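PDB 2I81: 2-Cys Peroxiredoxin from Plasmodium vivax SaI-1, which probably reduces hydrogen peroxide and other peroxides in the malaria parasite through a reactive cysteine, as typical 2-Cys peroxiredoxins do. Local coordinates for residues F66-E71 against S141-V146; H83-E88 against A177-E182; V187-W192 against A207-T212. All coordinates share one frame; numbering follows the deposited sequence.

Contact 1: residues F66-E71 against S141-V146; sequences FVCPSE and SLRAFV
The Arg143 guanidinium carries Val67 on one face and the sulfur of Cys68 at its edge, near its plane, while the Glu71 carboxylate comes to it obliquely. Val67 CB sits over the rim of the group, 3.3 Å from Arg143 NH2, and both methyls of this valine reach the same flat surface. Two acceptors share Arg143 NH1. The bond from Arg143 NH1 to Cys68 SG is 3.2 Å long and fairly straight, with an angle of 157° at the hydrogen. The one from Arg143 NH1 to Glu71 OE2, at 2.9 Å, is a salt bridge but more bent, 130°. The carboxylate and guanidinium planes are far from coplanar, and NH1 meets OE2 from above the carboxylate plane. With its chain extended from CG to NE (chi2 177°), Arg143 delivers its head to the start of the helix, where NH2 is also held by the carbonyl of Leu162. Arg166 gives Glu71 OE2 a second cationic partner. From its FVCP sequence Cys68 is probably the peroxidatic cysteine of this reduced 2-Cys peroxiredoxin. The site joins the first turn of helix 67-77 to strand 140-148, their local axes 11.6 Å apart; strands 54-59 and 154-160 flank that strand, and Val187 of the second subunit packs on Val67.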
ATOM      1  N   PHE A  66      25.599  24.311 -31.014  1.00 33.25           N
ATOM      2  CA  PHE A  66      27.035  24.477 -31.265  1.00 34.70           C
ATOM      3  C   PHE A  66      27.784  23.230 -31.753  1.00 34.43           C
ATOM      4  O   PHE A  66      28.254  23.206 -32.892  1.00 35.79           O
ATOM      5  CB  PHE A  66      27.700  25.111 -30.033  1.00 34.64           C
ATOM      6  CG  PHE A  66      26.828  26.131 -29.338  1.00 38.38           C
ATOM      7  CD1 PHE A  66      26.392  27.270 -30.015  1.00 35.08           C
ATOM      8  CD2 PHE A  66      26.428  25.946 -28.018  1.00 39.72           C
ATOM      9  CE1 PHE A  66      25.573  28.204 -29.389  1.00 33.45           C
ATOM     10  CE2 PHE A  66      25.614  26.882 -27.381  1.00 37.60           C
ATOM     11  CZ  PHE A  66      25.188  28.014 -28.069  1.00 34.04           C
ATOM     12  N   VAL A  67      27.903  22.210 -30.903  1.00 34.64           N
ATOM     13  CA  VAL A  67      28.539  20.947 -31.296  1.00 34.62           C
ATOM     14  C   VAL A  67      27.647  20.199 -32.285  1.00 34.87           C
ATOM     15  O   VAL A  67      28.137  19.565 -33.223  1.00 35.96           O
ATOM     16  CB  VAL A  67      28.799  20.017 -30.085  1.00 35.01           C
ATOM     17  CG1 VAL A  67      29.547  18.760 -30.512  1.00 34.20           C
ATOM     18  CG2 VAL A  67      29.555  20.730 -28.984  1.00 34.75           C
ATOM     19  N   CYS A  68      26.336  20.293 -32.066  1.00 32.97           N
ATOM     20  CA  CYS A  68      25.337  19.538 -32.824  1.00 31.93           C
ATOM     21  C   CYS A  68      25.491  19.616 -34.350  1.00 30.52           C
ATOM     22  O   CYS A  68      25.576  18.571 -35.000  1.00 29.98           O
ATOM     23  CB  CYS A  68      23.915  19.940 -32.406  1.00 31.77           C
ATOM     24  SG  CYS A  68      23.620  19.922 -30.625  1.00 34.97           S
ATOM     25  N   PRO A  69      25.530  20.841 -34.926  1.00 29.01           N
ATOM     26  CA  PRO A  69      25.610  20.922 -36.389  1.00 28.87           C
ATOM     27  C   PRO A  69      26.881  20.294 -36.949  1.00 29.06           C
ATOM     28  O   PRO A  69      26.834  19.656 -38.000  1.00 28.73           O
ATOM     29  CB  PRO A  69      25.589  22.430 -36.670  1.00 28.28           C
ATOM     30  CG  PRO A  69      25.974  23.072 -35.407  1.00 27.13           C
ATOM     31  CD  PRO A  69      25.499  22.181 -34.308  1.00 30.02           C
ATOM     32  N   SER A  70      27.996  20.462 -36.239  1.00 30.19           N
ATOM     33  CA  SER A  70      29.272  19.883 -36.651  1.00 30.58           C
ATOM     34  C   SER A  70      29.213  18.357 -36.690  1.00 30.54           C
ATOM     35  O   SER A  70      29.847  17.736 -37.542  1.00 31.30           O
ATOM     36  CB  SER A  70      30.413  20.358 -35.745  1.00 32.12           C
ATOM     37  OG  SER A  70      30.364  19.738 -34.471  1.00 33.55           O
ATOM     38  N   GLU A  71      28.448  17.766 -35.775  1.00 29.09           N
ATOM     39  CA  GLU A  71      28.271  16.313 -35.729  1.00 29.54           C
ATOM     40  C   GLU A  71      27.358  15.829 -36.848  1.00 28.05           C
ATOM     41  O   GLU A  71      27.673  14.855 -37.537  1.00 28.85           O
ATOM     42  CB  GLU A  71      27.719  15.878 -34.370  1.00 29.19           C
ATOM     43  CG  GLU A  71      28.638  16.199 -33.200  1.00 34.37           C
ATOM     44  CD  GLU A  71      28.062  15.770 -31.868  1.00 33.80           C
ATOM     45  OE1 GLU A  71      28.751  15.027 -31.141  1.00 29.04           O
ATOM     46  OE2 GLU A  71      26.920  16.170 -31.544  1.00 35.28           O
ATOM     47  N   SER A 141      18.124  15.803 -24.784  1.00 22.25           N
ATOM     48  CA  SER A 141      18.833  14.527 -24.777  1.00 24.19           C
ATOM     49  C   SER A 141      20.346  14.733 -24.823  1.00 24.21           C
ATOM     50  O   SER A 141      20.830  15.673 -25.455  1.00 24.52           O
ATOM     51  CB  SER A 141      18.380  13.647 -25.945  1.00 25.47           C
ATOM     52  OG  SER A 141      18.754  14.207 -27.191  1.00 31.53           O
ATOM     53  N   LEU A 142      21.085  13.854 -24.149  1.00 24.84           N
ATOM     54  CA  LEU A 142      22.549  13.878 -24.182  1.00 25.75           C
ATOM     55  C   LEU A 142      23.056  13.389 -25.537  1.00 24.58           C
ATOM     56  O   LEU A 142      22.300  12.788 -26.305  1.00 26.80           O
ATOM     57  CB  LEU A 142      23.126  13.009 -23.058  1.00 26.29           C
ATOM     58  CG  LEU A 142      23.004  13.501 -21.612  1.00 30.31           C
ATOM     59  CD1 LEU A 142      23.069  12.332 -20.643  1.00 27.29           C
ATOM     60  CD2 LEU A 142      24.080  14.528 -21.278  1.00 27.22           C
ATOM     61  N   ARG A 143      24.329  13.645 -25.833  1.00 24.16           N
ATOM     62  CA  ARG A 143      24.928  13.181 -27.087  1.00 24.32           C
ATOM     63  C   ARG A 143      25.159  11.682 -27.041  1.00 23.82           C
ATOM     64  O   ARG A 143      26.146  11.215 -26.465  1.00 24.88           O
ATOM     65  CB  ARG A 143      26.241  13.904 -27.367  1.00 25.15           C
ATOM     66  CG  ARG A 143      26.045  15.351 -27.677  1.00 27.19           C
ATOM     67  CD  ARG A 143      27.351  16.074 -27.879  1.00 27.56           C
ATOM     68  NE  ARG A 143      27.170  17.485 -27.565  1.00 28.54           N
ATOM     69  CZ  ARG A 143      26.485  18.344 -28.315  1.00 24.80           C
ATOM     70  NH1 ARG A 143      25.918  17.956 -29.452  1.00 23.66           N
ATOM     71  NH2 ARG A 143      26.371  19.607 -27.931  1.00 25.09           N
ATOM     72  N   ALA A 144      24.248  10.927 -27.646  1.00 25.28           N
ATOM     73  CA  ALA A 144      24.286   9.476 -27.527  1.00 24.42           C
ATOM     74  C   ALA A 144      24.308   8.735 -28.856  1.00 23.72           C
ATOM     75  O   ALA A 144      23.599   9.099 -29.793  1.00 23.73           O
ATOM     76  CB  ALA A 144      23.132   8.986 -26.667  1.00 23.01           C
ATOM     77  N   PHE A 145      25.135   7.695 -28.919  1.00 23.52           N
ATOM     78  CA  PHE A 145      25.092   6.733 -30.010  1.00 24.40           C
ATOM     79  C   PHE A 145      24.421   5.460 -29.531  1.00 25.79           C
ATOM     80  O   PHE A 145      24.781   4.913 -28.487  1.00 27.13           O
ATOM     81  CB  PHE A 145      26.498   6.397 -30.513  1.00 23.62           C
ATOM     82  CG  PHE A 145      27.051   7.384 -31.501  1.00 26.75           C
ATOM     83  CD1 PHE A 145      28.424   7.584 -31.596  1.00 24.63           C
ATOM     84  CD2 PHE A 145      26.210   8.118 -32.332  1.00 28.73           C
ATOM     85  CE1 PHE A 145      28.952   8.490 -32.511  1.00 24.78           C
ATOM     86  CE2 PHE A 145      26.728   9.030 -33.247  1.00 25.49           C
ATOM     87  CZ  PHE A 145      28.101   9.214 -33.337  1.00 22.65           C
ATOM     88  N   VAL A 146      23.433   5.001 -30.291  1.00 24.58           N
ATOM     89  CA  VAL A 146      22.817   3.707 -30.038  1.00 25.08           C
ATOM     90  C   VAL A 146      22.867   2.906 -31.330  1.00 25.23           C
ATOM     91  O   VAL A 146      22.251   3.284 -32.331  1.00 24.65           O
ATOM     92  CB  VAL A 146      21.353   3.832 -29.543  1.00 24.96           C
ATOM     93  CG1 VAL A 146      20.750   2.453 -29.298  1.00 26.15           C
ATOM     94  CG2 VAL A 146      21.273   4.674 -28.273  1.00 25.19           C
TER

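Contact 2: residues H83-E88 against A177-E182; sequences HERNVE and AIQHHE
The backbones of Arg85 and Gln179 face each other where the turn after helix 79-84 passes helix 168-184, their CA atoms 8.4 Å apart, a gap that a side chain has to span. Gln179 does so. Its chain is extended beyond CG, chi2 179°, which carries the amide across to the turn. There Gln179 NE2 donates to Arg85 O at 2.6 Å, a short bond with an angle of 155° at the hydrogen. The oxygen is approached in the carbonyl plane, on a lone pair, and it lies nearly in the amide plane of Gln179 as well, so both flat groups are well aligned for the bond. The other end of the amide lies against the aliphatic start of the arginine: Gln179 OE1 is 3.5 Å from Arg85 CG. The two side chains cross at about a right angle. Arg85 itself bends at chi2 and chi3, and its guanidinium turns to Ala81 O and to Asp176, the latter a salt bridge to the same helix 168-184. Val87 CG1 adds a looser van der Waals contact, 4.2 Å from Gln179 NE2. The carbonyl gripped here belongs to a helix end that fits a Schellman motif: Asn86, with positive phi, is its C-prime residue, Asn86 N bonds to His83 O at 3.1 Å, and a companion bond from Val87 N reaches farther back. This is the return point of a beta-alpha-beta crossover, from strand 54-59 through two helices into parallel strand 87-93, as expected of the thioredoxin-like fold of peroxiredoxins.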
ATOM      1  N   HIS A  83      25.952   3.475 -45.769  1.00 34.09           N
ATOM      2  CA  HIS A  83      25.182   2.715 -46.758  1.00 34.88           C
ATOM      3  C   HIS A  83      25.865   1.397 -47.099  1.00 35.18           C
ATOM      4  O   HIS A  83      25.201   0.368 -47.253  1.00 35.14           O
ATOM      5  CB  HIS A  83      24.951   3.522 -48.040  1.00 34.26           C
ATOM      6  CG  HIS A  83      23.990   4.659 -47.881  1.00 38.34           C
ATOM      7  ND1 HIS A  83      22.940   4.632 -46.987  1.00 42.47           N
ATOM      8  CD2 HIS A  83      23.907   5.847 -48.523  1.00 42.01           C
ATOM      9  CE1 HIS A  83      22.262   5.762 -47.074  1.00 42.93           C
ATOM     10  NE2 HIS A  83      22.827   6.516 -48.000  1.00 44.28           N
ATOM     11  N   GLU A  84      27.192   1.443 -47.216  1.00 35.88           N
ATOM     12  CA  GLU A  84      28.008   0.253 -47.451  1.00 38.66           C
ATOM     13  C   GLU A  84      27.795  -0.805 -46.377  1.00 38.57           C
ATOM     14  O   GLU A  84      27.779  -2.003 -46.668  1.00 38.32           O
ATOM     15  CB  GLU A  84      29.492   0.619 -47.488  1.00 39.54           C
ATOM     16  CG  GLU A  84      29.967   1.203 -48.801  1.00 48.27           C
ATOM     17  CD  GLU A  84      31.436   0.918 -49.053  1.00 56.82           C
ATOM     18  OE1 GLU A  84      31.740   0.243 -50.059  1.00 61.10           O
ATOM     19  OE2 GLU A  84      32.285   1.356 -48.244  1.00 57.11           O
ATOM     20  N   ARG A  85      27.635  -0.348 -45.137  1.00 37.90           N
ATOM     21  CA  ARG A  85      27.525  -1.239 -43.989  1.00 36.20           C
ATOM     22  C   ARG A  85      26.076  -1.607 -43.674  1.00 34.37           C
ATOM     23  O   ARG A  85      25.794  -2.218 -42.640  1.00 35.23           O
ATOM     24  CB  ARG A  85      28.225  -0.614 -42.776  1.00 35.25           C
ATOM     25  CG  ARG A  85      29.722  -0.911 -42.715  1.00 39.12           C
ATOM     26  CD  ARG A  85      30.509   0.218 -42.059  1.00 38.56           C
ATOM     27  NE  ARG A  85      31.070   1.143 -43.043  1.00 45.90           N
ATOM     28  CZ  ARG A  85      32.355   1.201 -43.388  1.00 43.27           C
ATOM     29  NH1 ARG A  85      33.244   0.390 -42.826  1.00 41.66           N
ATOM     30  NH2 ARG A  85      32.756   2.081 -44.296  1.00 48.74           N
ATOM     31  N   ASN A  86      25.171  -1.253 -44.587  1.00 31.26           N
ATOM     32  CA  ASN A  86      23.733  -1.481 -44.433  1.00 29.14           C
ATOM     33  C   ASN A  86      23.176  -0.920 -43.119  1.00 28.96           C
ATOM     34  O   ASN A  86      22.379  -1.574 -42.443  1.00 28.86           O
ATOM     35  CB  ASN A  86      23.389  -2.975 -44.594  1.00 27.76           C
ATOM     36  CG  ASN A  86      21.894  -3.225 -44.760  1.00 30.09           C
ATOM     37  OD1 ASN A  86      21.336  -4.137 -44.150  1.00 35.31           O
ATOM     38  ND2 ASN A  86      21.241  -2.412 -45.586  1.00 31.97           N
ATOM     39  N   VAL A  87      23.609   0.283 -42.749  1.00 28.11           N
ATOM     40  CA  VAL A  87      23.070   0.918 -41.546  1.00 29.13           C
ATOM     41  C   VAL A  87      22.259   2.174 -41.871  1.00 27.26           C
ATOM     42  O   VAL A  87      22.657   2.992 -42.707  1.00 26.90           O
ATOM     43  CB  VAL A  87      24.147   1.187 -40.433  1.00 29.08           C
ATOM     44  CG1 VAL A  87      25.183   0.068 -40.375  1.00 28.42           C
ATOM     45  CG2 VAL A  87      24.833   2.525 -40.622  1.00 29.51           C
ATOM     46  N   GLU A  88      21.106   2.295 -41.220  1.00 27.58           N
ATOM     47  CA  GLU A  88      20.272   3.481 -41.335  1.00 27.29           C
ATOM     48  C   GLU A  88      20.685   4.491 -40.270  1.00 27.73           C
ATOM     49  O   GLU A  88      20.750   4.172 -39.079  1.00 27.28           O
ATOM     50  CB  GLU A  88      18.787   3.124 -41.205  1.00 26.80           C
ATOM     51  CG  GLU A  88      17.829   4.316 -41.313  1.00 29.82           C
ATOM     52  CD  GLU A  88      17.631   4.820 -42.740  1.00 33.94           C
ATOM     53  OE1 GLU A  88      17.846   4.048 -43.698  1.00 34.37           O
ATOM     54  OE2 GLU A  88      17.247   5.998 -42.899  1.00 36.35           O
ATOM     55  N   ALA A 177      33.372  -3.964 -36.286  1.00 27.65           N
ATOM     56  CA  ALA A 177      33.672  -5.007 -35.302  1.00 25.91           C
ATOM     57  C   ALA A 177      32.475  -5.915 -35.029  1.00 25.98           C
ATOM     58  O   ALA A 177      32.626  -7.135 -34.921  1.00 25.43           O
ATOM     59  CB  ALA A 177      34.184  -4.387 -34.006  1.00 25.10           C
ATOM     60  N   ILE A 178      31.293  -5.310 -34.919  1.00 25.86           N
ATOM     61  CA  ILE A 178      30.045  -6.041 -34.682  1.00 27.69           C
ATOM     62  C   ILE A 178      29.688  -6.926 -35.873  1.00 29.47           C
ATOM     63  O   ILE A 178      29.313  -8.090 -35.702  1.00 29.62           O
ATOM     64  CB  ILE A 178      28.874  -5.076 -34.345  1.00 28.21           C
ATOM     65  CG1 ILE A 178      29.116  -4.418 -32.984  1.00 26.44           C
ATOM     66  CG2 ILE A 178      27.529  -5.817 -34.329  1.00 25.16           C
ATOM     67  CD1 ILE A 178      28.350  -3.147 -32.758  1.00 26.33           C
ATOM     68  N   GLN A 179      29.821  -6.371 -37.076  1.00 29.75           N
ATOM     69  CA  GLN A 179      29.521  -7.100 -38.305  1.00 30.84           C
ATOM     70  C   GLN A 179      30.539  -8.206 -38.579  1.00 30.88           C
ATOM     71  O   GLN A 179      30.201  -9.230 -39.182  1.00 30.29           O
ATOM     72  CB  GLN A 179      29.408  -6.139 -39.492  1.00 30.11           C
ATOM     73  CG  GLN A 179      28.174  -5.245 -39.414  1.00 31.18           C
ATOM     74  CD  GLN A 179      28.057  -4.263 -40.564  1.00 30.50           C
ATOM     75  OE1 GLN A 179      29.033  -3.962 -41.254  1.00 32.05           O
ATOM     76  NE2 GLN A 179      26.852  -3.749 -40.772  1.00 26.00           N
ATOM     77  N   HIS A 180      31.777  -7.998 -38.128  1.00 31.64           N
ATOM     78  CA  HIS A 180      32.807  -9.033 -38.204  1.00 33.00           C
ATOM     79  C   HIS A 180      32.458 -10.215 -37.301  1.00 32.65           C
ATOM     80  O   HIS A 180      32.542 -11.369 -37.728  1.00 32.13           O
ATOM     81  CB  HIS A 180      34.182  -8.474 -37.838  1.00 34.11           C
ATOM     82  CG  HIS A 180      35.317  -9.380 -38.205  1.00 38.56           C
ATOM     83  ND1 HIS A 180      35.854 -10.296 -37.327  1.00 35.53           N
ATOM     84  CD2 HIS A 180      36.010  -9.514 -39.360  1.00 39.86           C
ATOM     85  CE1 HIS A 180      36.832 -10.953 -37.924  1.00 39.57           C
ATOM     86  NE2 HIS A 180      36.948 -10.497 -39.158  1.00 38.34           N
ATOM     87  N   HIS A 181      32.064  -9.923 -36.060  1.00 33.54           N
ATOM     88  CA  HIS A 181      31.653 -10.962 -35.112  1.00 34.19           C
ATOM     89  C   HIS A 181      30.418 -11.737 -35.581  1.00 35.21           C
ATOM     90  O   HIS A 181      30.338 -12.951 -35.387  1.00 34.00           O
ATOM     91  CB  HIS A 181      31.414 -10.380 -33.712  1.00 34.14           C
ATOM     92  CG  HIS A 181      30.739 -11.332 -32.771  1.00 33.69           C
ATOM     93  ND1 HIS A 181      31.371 -12.440 -32.250  1.00 32.42           N
ATOM     94  CD2 HIS A 181      29.480 -11.348 -32.273  1.00 31.35           C
ATOM     95  CE1 HIS A 181      30.533 -13.095 -31.467  1.00 33.53           C
ATOM     96  NE2 HIS A 181      29.378 -12.453 -31.462  1.00 32.27           N
ATOM     97  N   GLU A 182      29.464 -11.034 -36.190  1.00 36.34           N
ATOM     98  CA  GLU A 182      28.236 -11.657 -36.696  1.00 39.98           C
ATOM     99  C   GLU A 182      28.518 -12.667 -37.802  1.00 41.23           C
ATOM    100  O   GLU A 182      27.923 -13.747 -37.841  1.00 40.78           O
ATOM    101  CB  GLU A 182      27.271 -10.593 -37.220  1.00 39.47           C
ATOM    102  CG  GLU A 182      26.459  -9.888 -36.147  1.00 41.02           C
ATOM    103  CD  GLU A 182      25.705  -8.685 -36.687  1.00 41.93           C
ATOM    104  OE1 GLU A 182      26.227  -8.012 -37.603  1.00 46.65           O
ATOM    105  OE2 GLU A 182      24.592  -8.407 -36.189  1.00 45.48           O
TER

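Contact 3: residues V187-W192 against A207-T212; sequences VCPANW and AQYLST
Pro189 and Tyr209 meet through the CB-CG side of the proline and the phenol end of the tyrosine, two side chains crossing at about a right angle. Pro189 CG comes to 3.3 Å from Tyr209 OH and lies 3.5 Å from Tyr209 CZ. The CB-CG bond spans the end of the ring: Pro189 CG is on one side, 3.7 Å from Tyr209 CE1, and Pro189 CB on the other, 3.8 Å from Tyr209 CE2. The approach is oblique to the ring. Tyr209 reaches out because its CG stands opposite the backbone N (chi1 177°), while chi2 of 89° sets the ring across the CA-CB-CG plane. Pro189 also opens a type II beta turn ending at Trp192, with Asn191 taking the positive phi that such a turn needs. At the end of the turn, Trp192 extends its indole away from its own N (chi1 -178°), and Cys188 SG stands 3.9 Å above the indole plane, over its centre. By its VCP sequence Cys188 is probably the resolving cysteine, here in the reduced form. On the other segment, Ser211 OG bonds to Ala207 O at 2.8 Å. Tyr209 rests further on Val197 and Met199, whereas Cys188 and Trp192 pack against helix 168-184. Ser70 of the second subunit touches Pro189, placing this C-terminal arm beside the partner's helix 67-77.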
ATOM      1  N   VAL A 187      35.810 -13.070 -32.072  1.00 37.95           N
ATOM      2  CA  VAL A 187      35.707 -11.981 -31.117  1.00 38.47           C
ATOM      3  C   VAL A 187      36.753 -10.909 -31.462  1.00 39.38           C
ATOM      4  O   VAL A 187      37.877 -11.236 -31.856  1.00 39.52           O
ATOM      5  CB  VAL A 187      35.839 -12.540 -29.670  1.00 37.42           C
ATOM      6  CG1 VAL A 187      37.034 -11.957 -28.928  1.00 37.86           C
ATOM      7  CG2 VAL A 187      34.536 -12.365 -28.900  1.00 37.92           C
ATOM      8  N   CYS A 188      36.373  -9.636 -31.338  1.00 39.44           N
ATOM      9  CA  CYS A 188      37.256  -8.530 -31.722  1.00 39.78           C
ATOM     10  C   CYS A 188      38.047  -7.979 -30.532  1.00 41.03           C
ATOM     11  O   CYS A 188      37.452  -7.544 -29.544  1.00 42.48           O
ATOM     12  CB  CYS A 188      36.459  -7.414 -32.404  1.00 40.31           C
ATOM     13  SG  CYS A 188      35.737  -7.889 -33.990  1.00 42.94           S
ATOM     14  N   PRO A 189      39.393  -7.998 -30.625  1.00 40.70           N
ATOM     15  CA  PRO A 189      40.226  -7.568 -29.499  1.00 40.30           C
ATOM     16  C   PRO A 189      40.281  -6.047 -29.364  1.00 40.19           C
ATOM     17  O   PRO A 189      39.616  -5.334 -30.123  1.00 40.17           O
ATOM     18  CB  PRO A 189      41.604  -8.125 -29.862  1.00 40.32           C
ATOM     19  CG  PRO A 189      41.615  -8.134 -31.347  1.00 40.88           C
ATOM     20  CD  PRO A 189      40.206  -8.415 -31.785  1.00 41.52           C
ATOM     21  N   ALA A 190      41.061  -5.559 -28.399  1.00 40.22           N
ATOM     22  CA  ALA A 190      41.255  -4.125 -28.221  1.00 41.01           C
ATOM     23  C   ALA A 190      41.857  -3.513 -29.484  1.00 41.61           C
ATOM     24  O   ALA A 190      42.776  -4.084 -30.078  1.00 40.95           O
ATOM     25  CB  ALA A 190      42.148  -3.856 -27.027  1.00 39.02           C
ATOM     26  N   ASN A 191      41.314  -2.366 -29.896  1.00 41.72           N
ATOM     27  CA  ASN A 191      41.835  -1.580 -31.028  1.00 42.86           C
ATOM     28  C   ASN A 191      41.684  -2.204 -32.423  1.00 42.70           C
ATOM     29  O   ASN A 191      42.419  -1.840 -33.346  1.00 42.89           O
ATOM     30  CB  ASN A 191      43.313  -1.219 -30.805  1.00 42.97           C
ATOM     31  CG  ASN A 191      43.516  -0.202 -29.704  1.00 47.62           C
ATOM     32  OD1 ASN A 191      44.473  -0.298 -28.935  1.00 45.56           O
ATOM     33  ND2 ASN A 191      42.632   0.785 -29.633  1.00 51.05           N
ATOM     34  N   TRP A 192      40.735  -3.123 -32.582  1.00 41.34           N
ATOM     35  CA  TRP A 192      40.586  -3.878 -33.831  1.00 42.88           C
ATOM     36  C   TRP A 192      40.088  -3.030 -35.009  1.00 44.53           C
ATOM     37  O   TRP A 192      39.069  -2.348 -34.898  1.00 45.02           O
ATOM     38  CB  TRP A 192      39.650  -5.073 -33.610  1.00 41.66           C
ATOM     39  CG  TRP A 192      39.467  -5.944 -34.820  1.00 40.69           C
ATOM     40  CD1 TRP A 192      40.213  -7.034 -35.161  1.00 41.16           C
ATOM     41  CD2 TRP A 192      38.472  -5.802 -35.843  1.00 40.30           C
ATOM     42  NE1 TRP A 192      39.749  -7.579 -36.334  1.00 40.66           N
ATOM     43  CE2 TRP A 192      38.680  -6.844 -36.774  1.00 37.98           C
ATOM     44  CE3 TRP A 192      37.426  -4.895 -36.066  1.00 42.17           C
ATOM     45  CZ2 TRP A 192      37.883  -7.004 -37.912  1.00 40.74           C
ATOM     46  CZ3 TRP A 192      36.635  -5.054 -37.200  1.00 41.08           C
ATOM     47  CH2 TRP A 192      36.868  -6.103 -38.105  1.00 41.41           C
ATOM     48  N   ALA A 207      45.255 -17.070 -27.024  1.00 50.23           N
ATOM     49  CA  ALA A 207      46.084 -17.635 -25.969  1.00 50.56           C
ATOM     50  C   ALA A 207      47.208 -17.694 -27.001  1.00 50.92           C
ATOM     51  O   ALA A 207      48.415 -17.623 -26.708  1.00 49.59           O
ATOM     52  CB  ALA A 207      45.648 -19.021 -25.582  1.00 50.09           C
ATOM     53  N   GLN A 208      46.723 -17.809 -28.243  1.00 51.12           N
ATOM     54  CA  GLN A 208      47.451 -17.607 -29.483  1.00 52.70           C
ATOM     55  C   GLN A 208      47.469 -16.119 -29.847  1.00 52.68           C
ATOM     56  O   GLN A 208      48.490 -15.620 -30.325  1.00 53.30           O
ATOM     57  CB  GLN A 208      46.776 -18.416 -30.600  1.00 53.25           C
ATOM     58  CG  GLN A 208      47.458 -18.349 -31.962  1.00 57.56           C
ATOM     59  CD  GLN A 208      46.627 -18.988 -33.063  1.00 62.65           C
ATOM     60  OE1 GLN A 208      46.354 -20.189 -33.036  1.00 65.50           O
ATOM     61  NE2 GLN A 208      46.224 -18.183 -34.038  1.00 63.47           N
ATOM     62  N   TYR A 209      46.353 -15.416 -29.627  1.00 51.72           N
ATOM     63  CA  TYR A 209      46.283 -13.989 -29.976  1.00 49.99           C
ATOM     64  C   TYR A 209      47.214 -13.115 -29.139  1.00 50.69           C
ATOM     65  O   TYR A 209      47.848 -12.213 -29.672  1.00 49.79           O
ATOM     66  CB  TYR A 209      44.858 -13.411 -29.925  1.00 49.05           C
ATOM     67  CG  TYR A 209      44.852 -11.923 -30.233  1.00 46.54           C
ATOM     68  CD1 TYR A 209      44.720 -11.466 -31.542  1.00 44.36           C
ATOM     69  CD2 TYR A 209      45.033 -10.975 -29.218  1.00 44.82           C
ATOM     70  CE1 TYR A 209      44.740 -10.105 -31.832  1.00 43.26           C
ATOM     71  CE2 TYR A 209      45.061  -9.615 -29.501  1.00 43.28           C
ATOM     72  CZ  TYR A 209      44.914  -9.187 -30.809  1.00 45.68           C
ATOM     73  OH  TYR A 209      44.933  -7.842 -31.096  1.00 47.97           O
ATOM     74  N   LEU A 210      47.283 -13.363 -27.837  1.00 51.74           N
ATOM     75  CA  LEU A 210      48.099 -12.526 -26.956  1.00 53.77           C
ATOM     76  C   LEU A 210      49.605 -12.680 -27.202  1.00 55.58           C
ATOM     77  O   LEU A 210      50.415 -12.101 -26.470  1.00 55.53           O
ATOM     78  CB  LEU A 210      47.786 -12.832 -25.482  1.00 53.27           C
ATOM     79  CG  LEU A 210      46.364 -12.647 -24.940  1.00 53.11           C
ATOM     80  CD1 LEU A 210      46.235 -13.297 -23.571  1.00 46.78           C
ATOM     81  CD2 LEU A 210      45.959 -11.178 -24.877  1.00 50.37           C
ATOM     82  N   SER A 211      49.982 -13.426 -28.244  1.00 57.76           N
ATOM     83  CA  SER A 211      51.304 -14.050 -28.247  1.00 60.31           C
ATOM     84  C   SER A 211      52.228 -14.116 -29.498  1.00 60.55           C
ATOM     85  O   SER A 211      53.242 -14.821 -29.402  1.00 61.46           O
ATOM     86  CB  SER A 211      51.162 -15.492 -27.704  1.00 60.38           C
ATOM     87  OG  SER A 211      50.275 -15.558 -26.596  1.00 64.09           O
ATOM     88  N   THR A 212      52.018 -13.440 -30.642  1.00 61.62           N
ATOM     89  CA  THR A 212      51.417 -12.109 -30.935  1.00 62.19           C
ATOM     90  C   THR A 212      51.962 -10.820 -30.270  1.00 62.73           C
ATOM     91  O   THR A 212      52.928 -10.247 -30.778  1.00 63.31           O
ATOM     92  CB  THR A 212      49.879 -12.110 -31.235  1.00 62.26           C
ATOM     93  OG1 THR A 212      49.577 -13.119 -32.230  1.00 60.06           O
ATOM     94  CG2 THR A 212      49.441 -10.744 -31.788  1.00 62.80           C
TER

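In the fold
Contact 1 is buried core, 10 Å from the chain centre, and uses charge and sulfur around one arginine. Contact 2, partly buried and about 22 Å away between centres, relies on one amide-to-carbonyl bond. Contact 3, 27 Å from the chain centre in the C-terminal arm, is apolar packing alone between its segments. Contacts 1 and 2 reach the same sheet, by strands 140-148 and 87-93, and draw on the successive helices 67-77 and 79-84. Contacts 2 and 3 touch directly: Cys188 and Trp192 lie on Ala177 and His180. Contacts 1 and 3 do not touch within the chain; across the subunit interface Ser70 OG bonds to Ala190 N of the second subunit, bringing cysteine-bearing regions of different chains together.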